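Local coordinates for protein-L-isoaspartate O-methyltransferase beta-aspartate methyltransferase (Plasmodium falciparum, PDB 2PBF) that probably repairs damaged proteins by transferring a methyl group from S-adenosylmethionine to the free alpha-carboxyl group of isoaspartyl residues, at residues E9-R21 / M34-Y48. Sequence-based numbering, arbitrary orientation.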
loop_
_atom_site.group_PDB
_atom_site.type_symbol
_atom_site.label_atom_id
_atom_site.label_comp_id
_atom_site.label_asym_id
_atom_site.label_seq_id
_atom_site.Cartn_x
_atom_site.Cartn_y
_atom_site.Cartn_z
ATOM N N GLU A 9 -10.902 25.863 2.922
ATOM C CA GLU A 9 -9.451 26.143 2.644
ATOM C C GLU A 9 -8.495 24.927 2.681
ATOM O O GLU A 9 -7.278 25.093 2.457
ATOM C CB GLU A 9 -8.921 27.230 3.588
ATOM C CG GLU A 9 -9.518 28.633 3.372
ATOM C CD GLU A 9 -8.744 29.677 4.169
ATOM O OE1 GLU A 9 -8.917 29.748 5.417
ATOM O OE2 GLU A 9 -7.939 30.410 3.555
ATOM N N ASN A 10 -9.040 23.724 2.938
ATOM C CA ASN A 10 -8.253 22.463 2.991
ATOM C C ASN A 10 -7.510 22.093 1.708
ATOM O O ASN A 10 -8.092 21.997 0.633
ATOM C CB ASN A 10 -9.108 21.247 3.394
ATOM C CG ASN A 10 -9.415 21.195 4.883
ATOM O OD1 ASN A 10 -9.137 22.135 5.629
ATOM N ND2 ASN A 10 -10.008 20.100 5.314
ATOM N N ASN A 11 -6.224 21.823 1.860
ATOM C CA ASN A 11 -5.378 21.485 0.734
ATOM C C ASN A 11 -4.448 20.335 1.100
ATOM O O ASN A 11 -4.193 20.065 2.285
ATOM C CB ASN A 11 -4.598 22.729 0.308
ATOM C CG ASN A 11 -3.541 23.103 1.300
ATOM O OD1 ASN A 11 -2.448 22.548 1.277
ATOM N ND2 ASN A 11 -3.862 24.028 2.206
ATOM N N HIS A 12 -3.912 19.668 0.088
ATOM C CA HIS A 12 -3.060 18.505 0.342
ATOM C C HIS A 12 -1.806 18.776 1.167
ATOM O O HIS A 12 -1.443 17.998 2.052
ATOM C CB HIS A 12 -2.666 17.829 -0.959
ATOM C CG HIS A 12 -1.904 16.567 -0.757
ATOM N ND1 HIS A 12 -2.483 15.431 -0.228
ATOM C CD2 HIS A 12 -0.608 16.256 -1.001
ATOM C CE1 HIS A 12 -1.581 14.470 -0.170
ATOM N NE2 HIS A 12 -0.435 14.947 -0.630
ATOM N N LYS A 13 -1.131 19.873 0.864
ATOM C CA LYS A 13 0.133 20.182 1.513
ATOM C C LYS A 13 -0.052 20.535 3.009
ATOM O O LYS A 13 0.772 20.190 3.860
ATOM C CB LYS A 13 0.823 21.321 0.740
ATOM C CG LYS A 13 2.104 21.816 1.379
ATOM C CD LYS A 13 2.796 22.871 0.531
ATOM C CE LYS A 13 4.134 23.267 1.183
ATOM N NZ LYS A 13 3.999 23.695 2.643
ATOM N N SER A 14 -1.139 21.244 3.312
ATOM C CA SER A 14 -1.464 21.593 4.671
ATOM C C SER A 14 -1.866 20.359 5.479
ATOM O O SER A 14 -1.563 20.263 6.666
ATOM C CB SER A 14 -2.546 22.664 4.696
ATOM O OG SER A 14 -2.046 23.926 4.255
ATOM N N LEU A 15 -2.502 19.394 4.826
ATOM C CA LEU A 15 -2.739 18.090 5.458
ATOM C C LEU A 15 -1.429 17.459 5.923
ATOM O O LEU A 15 -1.329 16.985 7.040
ATOM C CB LEU A 15 -3.499 17.139 4.500
ATOM C CG LEU A 15 -3.596 15.650 4.903
ATOM C CD1 LEU A 15 -4.183 15.421 6.329
ATOM C CD2 LEU A 15 -4.374 14.907 3.862
ATOM N N LEU A 16 -0.427 17.474 5.054
ATOM C CA LEU A 16 0.855 16.838 5.315
ATOM C C LEU A 16 1.652 17.536 6.415
ATOM O O LEU A 16 2.308 16.894 7.247
ATOM C CB LEU A 16 1.659 16.739 4.004
ATOM C CG LEU A 16 1.078 15.830 2.902
ATOM C CD1 LEU A 16 2.120 15.653 1.821
ATOM C CD2 LEU A 16 0.673 14.458 3.422
ATOM N N GLU A 17 1.543 18.855 6.419
ATOM C CA GLU A 17 2.059 19.694 7.492
ATOM C C GLU A 17 1.388 19.431 8.837
ATOM O O GLU A 17 2.048 19.510 9.858
ATOM C CB GLU A 17 1.922 21.169 7.098
ATOM C CG GLU A 17 2.935 21.612 6.062
ATOM C CD GLU A 17 4.374 21.519 6.579
ATOM O OE1 GLU A 17 5.313 21.734 5.769
ATOM O OE2 GLU A 17 4.563 21.246 7.796
ATOM N N ASN A 18 0.086 19.121 8.833
ATOM C CA ASN A 18 -0.654 18.758 10.056
ATOM C C ASN A 18 -0.183 17.430 10.651
ATOM O O ASN A 18 0.035 17.332 11.859
ATOM C CB ASN A 18 -2.184 18.766 9.824
ATOM C CG ASN A 18 -2.969 18.038 10.937
ATOM O OD1 ASN A 18 -3.354 16.868 10.786
ATOM N ND2 ASN A 18 -3.204 18.727 12.047
ATOM N N LEU A 19 0.002 16.422 9.797
ATOM C CA LEU A 19 0.607 15.142 10.200
ATOM C C LEU A 19 2.033 15.286 10.755
ATOM O O LEU A 19 2.395 14.606 11.717
ATOM C CB LEU A 19 0.580 14.133 9.036
ATOM C CG LEU A 19 -0.786 13.784 8.421
ATOM C CD1 LEU A 19 -0.692 12.635 7.402
ATOM C CD2 LEU A 19 -1.802 13.467 9.509
ATOM N N LYS A 20 2.836 16.163 10.154
ATOM C CA LYS A 20 4.162 16.470 10.684
ATOM C C LYS A 20 4.109 17.092 12.073
ATOM O O LYS A 20 4.784 16.603 12.974
ATOM C CB LYS A 20 4.943 17.369 9.741
ATOM C CG LYS A 20 6.010 16.634 8.952
ATOM C CD LYS A 20 6.538 17.487 7.796
ATOM C CE LYS A 20 7.522 18.543 8.267
ATOM N NZ LYS A 20 7.885 19.480 7.166
ATOM N N ARG A 21 3.306 18.151 12.242
ATOM C CA ARG A 21 3.078 18.776 13.556
ATOM C C ARG A 21 2.635 17.756 14.605
ATOM O O ARG A 21 3.047 17.803 15.779
ATOM C CB ARG A 21 2.080 19.940 13.456
ATOM C CG ARG A 21 2.627 21.168 12.695
ATOM C CD ARG A 21 1.771 22.438 12.909
ATOM N NE ARG A 21 0.326 22.179 12.873
ATOM C CZ ARG A 21 -0.454 22.369 11.807
ATOM N NH1 ARG A 21 0.057 22.838 10.671
ATOM N NH2 ARG A 21 -1.755 22.089 11.879
ATOM N N MET A 34 4.435 11.542 -0.335
ATOM C CA MET A 34 3.033 11.909 -0.185
ATOM C C MET A 34 2.705 13.273 -0.805
ATOM O O MET A 34 1.638 13.447 -1.392
ATOM C CB MET A 34 2.613 11.854 1.277
ATOM C CG MET A 34 2.630 10.424 1.855
ATOM S SD MET A 34 1.965 10.275 3.516
ATOM C CE MET A 34 0.191 10.538 3.347
ATOM N N LEU A 35 3.624 14.226 -0.687
ATOM C CA LEU A 35 3.462 15.544 -1.330
ATOM C C LEU A 35 3.248 15.405 -2.836
ATOM O O LEU A 35 2.476 16.143 -3.439
ATOM C CB LEU A 35 4.678 16.438 -1.026
ATOM C CG LEU A 35 4.652 17.861 -1.629
ATOM C CD1 LEU A 35 3.487 18.649 -1.062
ATOM C CD2 LEU A 35 5.984 18.590 -1.420
ATOM N N GLN A 36 3.935 14.434 -3.438
ATOM C CA GLN A 36 3.795 14.150 -4.860
ATOM C C GLN A 36 2.471 13.483 -5.249
ATOM O O GLN A 36 2.125 13.425 -6.443
ATOM C CB GLN A 36 5.002 13.335 -5.356
ATOM C CG GLN A 36 6.312 14.135 -5.348
ATOM C CD GLN A 36 7.507 13.322 -5.816
ATOM O OE1 GLN A 36 7.738 13.188 -7.003
ATOM N NE2 GLN A 36 8.277 12.789 -4.873
ATOM N N VAL A 37 1.724 12.991 -4.254
ATOM C CA VAL A 37 0.466 12.291 -4.500
ATOM C C VAL A 37 -0.716 12.961 -3.747
ATOM O O VAL A 37 -0.960 12.687 -2.566
ATOM C CB VAL A 37 0.571 10.750 -4.140
ATOM C CG1 VAL A 37 -0.640 10.015 -4.645
ATOM C CG2 VAL A 37 1.839 10.124 -4.738
ATOM N N ASP A 38 -1.436 13.838 -4.444
ATOM C CA ASP A 38 -2.541 14.585 -3.881
ATOM C C ASP A 38 -3.750 13.682 -3.599
ATOM O O ASP A 38 -4.338 13.102 -4.528
ATOM C CB ASP A 38 -2.934 15.733 -4.837
ATOM C CG ASP A 38 -3.999 16.674 -4.249
ATOM O OD1 ASP A 38 -4.794 16.263 -3.385
ATOM O OD2 ASP A 38 -4.047 17.853 -4.684
ATOM N N ARG A 39 -4.131 13.606 -2.322
ATOM C CA ARG A 39 -5.223 12.740 -1.845
ATOM C C ARG A 39 -6.565 13.017 -2.518
ATOM O O ARG A 39 -7.340 12.083 -2.773
ATOM C CB ARG A 39 -5.350 12.847 -0.317
ATOM C CG ARG A 39 -6.222 11.788 0.357
ATOM C CD ARG A 39 -6.266 11.985 1.890
ATOM N NE ARG A 39 -7.390 11.286 2.520
ATOM C CZ ARG A 39 -7.399 9.983 2.844
ATOM N NH1 ARG A 39 -6.329 9.238 2.624
ATOM N NH2 ARG A 39 -8.473 9.430 3.397
ATOM N N GLY A 40 -6.819 14.291 -2.830
ATOM C CA GLY A 40 -8.022 14.722 -3.567
ATOM C C GLY A 40 -8.190 14.162 -4.971
ATOM O O GLY A 40 -9.287 14.188 -5.545
ATOM N N LYS A 41 -7.110 13.633 -5.532
ATOM C CA LYS A 41 -7.187 12.940 -6.825
ATOM C C LYS A 41 -7.577 11.461 -6.638
ATOM O O LYS A 41 -7.805 10.737 -7.611
ATOM C CB LYS A 41 -5.855 13.076 -7.583
ATOM C CG LYS A 41 -5.395 14.513 -7.752
ATOM C CD LYS A 41 -5.895 15.104 -9.059
ATOM C CE LYS A 41 -5.017 16.268 -9.504
ATOM N NZ LYS A 41 -5.066 16.489 -10.989
ATOM N N TYR A 42 -7.659 11.039 -5.375
ATOM C CA TYR A 42 -7.902 9.638 -4.997
ATOM C C TYR A 42 -9.204 9.396 -4.225
ATOM O O TYR A 42 -9.704 8.257 -4.134
ATOM C CB TYR A 42 -6.669 9.056 -4.280
ATOM C CG TYR A 42 -5.564 8.912 -5.285
ATOM C CD1 TYR A 42 -5.384 7.716 -5.988
ATOM C CD2 TYR A 42 -4.759 9.996 -5.607
ATOM C CE1 TYR A 42 -4.388 7.604 -6.970
ATOM C CE2 TYR A 42 -3.781 9.904 -6.582
ATOM C CZ TYR A 42 -3.597 8.711 -7.252
ATOM O OH TYR A 42 -2.611 8.641 -8.194
ATOM N N ILE A 43 -9.739 10.476 -3.687
ATOM C CA ILE A 43 -11.052 10.484 -3.062
ATOM C C ILE A 43 -11.680 11.869 -3.212
ATOM O O ILE A 43 -11.011 12.882 -3.020
ATOM C CB ILE A 43 -11.014 10.048 -1.570
ATOM C CG1 ILE A 43 -12.441 9.795 -1.049
ATOM C CG2 ILE A 43 -10.279 11.053 -0.708
ATOM C CD1 ILE A 43 -12.936 8.407 -1.275
ATOM N N LYS A 44 -12.960 11.895 -3.567
ATOM C CA LYS A 44 -13.692 13.156 -3.744
ATOM C C LYS A 44 -14.197 13.787 -2.428
ATOM O O LYS A 44 -14.019 14.986 -2.218
ATOM C CB LYS A 44 -14.860 12.953 -4.723
ATOM C CG LYS A 44 -14.664 13.595 -6.106
ATOM C CD LYS A 44 -13.704 12.779 -6.975
ATOM C CE LYS A 44 -13.652 13.296 -8.410
ATOM N NZ LYS A 44 -13.961 12.184 -9.359
ATOM N N GLU A 45 -14.824 12.993 -1.555
ATOM C CA GLU A 45 -15.401 13.546 -0.334
ATOM C C GLU A 45 -14.328 13.825 0.715
ATOM O O GLU A 45 -13.415 13.011 0.912
ATOM C CB GLU A 45 -16.499 12.660 0.265
ATOM C CG GLU A 45 -17.397 13.456 1.244
ATOM C CD GLU A 45 -18.033 12.632 2.379
ATOM O OE1 GLU A 45 -18.820 13.238 3.168
ATOM O OE2 GLU A 45 -17.768 11.404 2.477
ATOM N N ILE A 46 -14.465 14.980 1.379
ATOM C CA ILE A 46 -13.517 15.480 2.400
ATOM C C ILE A 46 -12.114 14.882 2.230
ATOM O O ILE A 46 -11.601 14.195 3.120
ATOM C CB ILE A 46 -14.053 15.268 3.836
ATOM C CG1 ILE A 46 -14.449 13.790 4.042
ATOM C CG2 ILE A 46 -15.208 16.240 4.130
ATOM C CD1 ILE A 46 -14.510 13.356 5.482
ATOM N N PRO A 47 -11.489 15.135 1.071
ATOM C CA PRO A 47 -10.227 14.461 0.786
ATOM C C PRO A 47 -9.046 14.766 1.732
ATOM O O PRO A 47 -8.086 14.023 1.730
ATOM C CB PRO A 47 -9.910 14.932 -0.632
ATOM C CG PRO A 47 -10.606 16.296 -0.710
ATOM C CD PRO A 47 -11.888 16.042 -0.028
ATOM N N TYR A 48 -9.098 15.834 2.521
ATOM C CA TYR A 48 -7.927 16.202 3.346
ATOM C C TYR A 48 -8.115 16.075 4.844
ATOM O O TYR A 48 -7.251 16.450 5.632
ATOM C CB TYR A 48 -7.458 17.603 2.979
ATOM C CG TYR A 48 -7.229 17.727 1.494
ATOM C CD1 TYR A 48 -6.271 16.927 0.852
ATOM C CD2 TYR A 48 -7.965 18.632 0.732
ATOM C CE1 TYR A 48 -6.051 17.019 -0.512
ATOM C CE2 TYR A 48 -7.742 18.751 -0.658
ATOM C CZ TYR A 48 -6.783 17.943 -1.264
ATOM O OH TYR A 48 -6.562 18.045 -2.616
HETATM O O HOH W 1 -11.311 18.292 3.040
#
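His-12, in the first turn of helix 12-21, reaches across to the last turn of helix 28-35, where its NE2 gives a hydrogen bond to Met-34 O (2.7 Å, N-H...O angle 158°). The donor arrives above the carbonyl plane, while Val-37 N bonds the same oxygen from the opposite face. With CG anti to the backbone N (chi1 -175°), the imidazole is directed into the second segment and clamped flat: Asp-38 CA sits 3.6 Å from the ring centroid of His-12 in a CH-pi contact, and Leu-16 CG covers the other face. A histidine suits this buried place, offering a flat surface and an N-H together. Beside it, the branched end of Leu-16 spreads over both apolar neighbours, CD1 lying 3.9 Å from Leu-35 CB and CD2 the same distance from Met-34 CB.

Tyr-48 suits its place doubly: one ring face covers the Asn-11 to His-12 peptide, Pro-47 backing the other, and its hydroxyl donates to the syn lone pair of Asp-38 OD1 (2.6 Å), which also accepts from Gly-40 N in an Asx turn. Tyr-48 CE1 meets the edge of the His-12 ring, 3.5 Å from His-12 CB. Branched Leu-15 touches the tyrosine edge, CD2 to Tyr-48 CD1 (4.1 Å).

Packing slackens outward: Lys-13 brings the base of its chain near Leu-35 CD1 (CB at 4.2 Å), its charged end leading away, and a water accepts from Asn-10 ND2 and, weakly, Tyr-48 N. Asn-11 supplies an amide oxygen that N-caps helix 12-21 at Ser-14 N. The contact folds this N-terminal helix onto the 34-48 loop; Val-37 O, bonded to Tyr-93 OH, links it to the Rossmann-like methyltransferase fold.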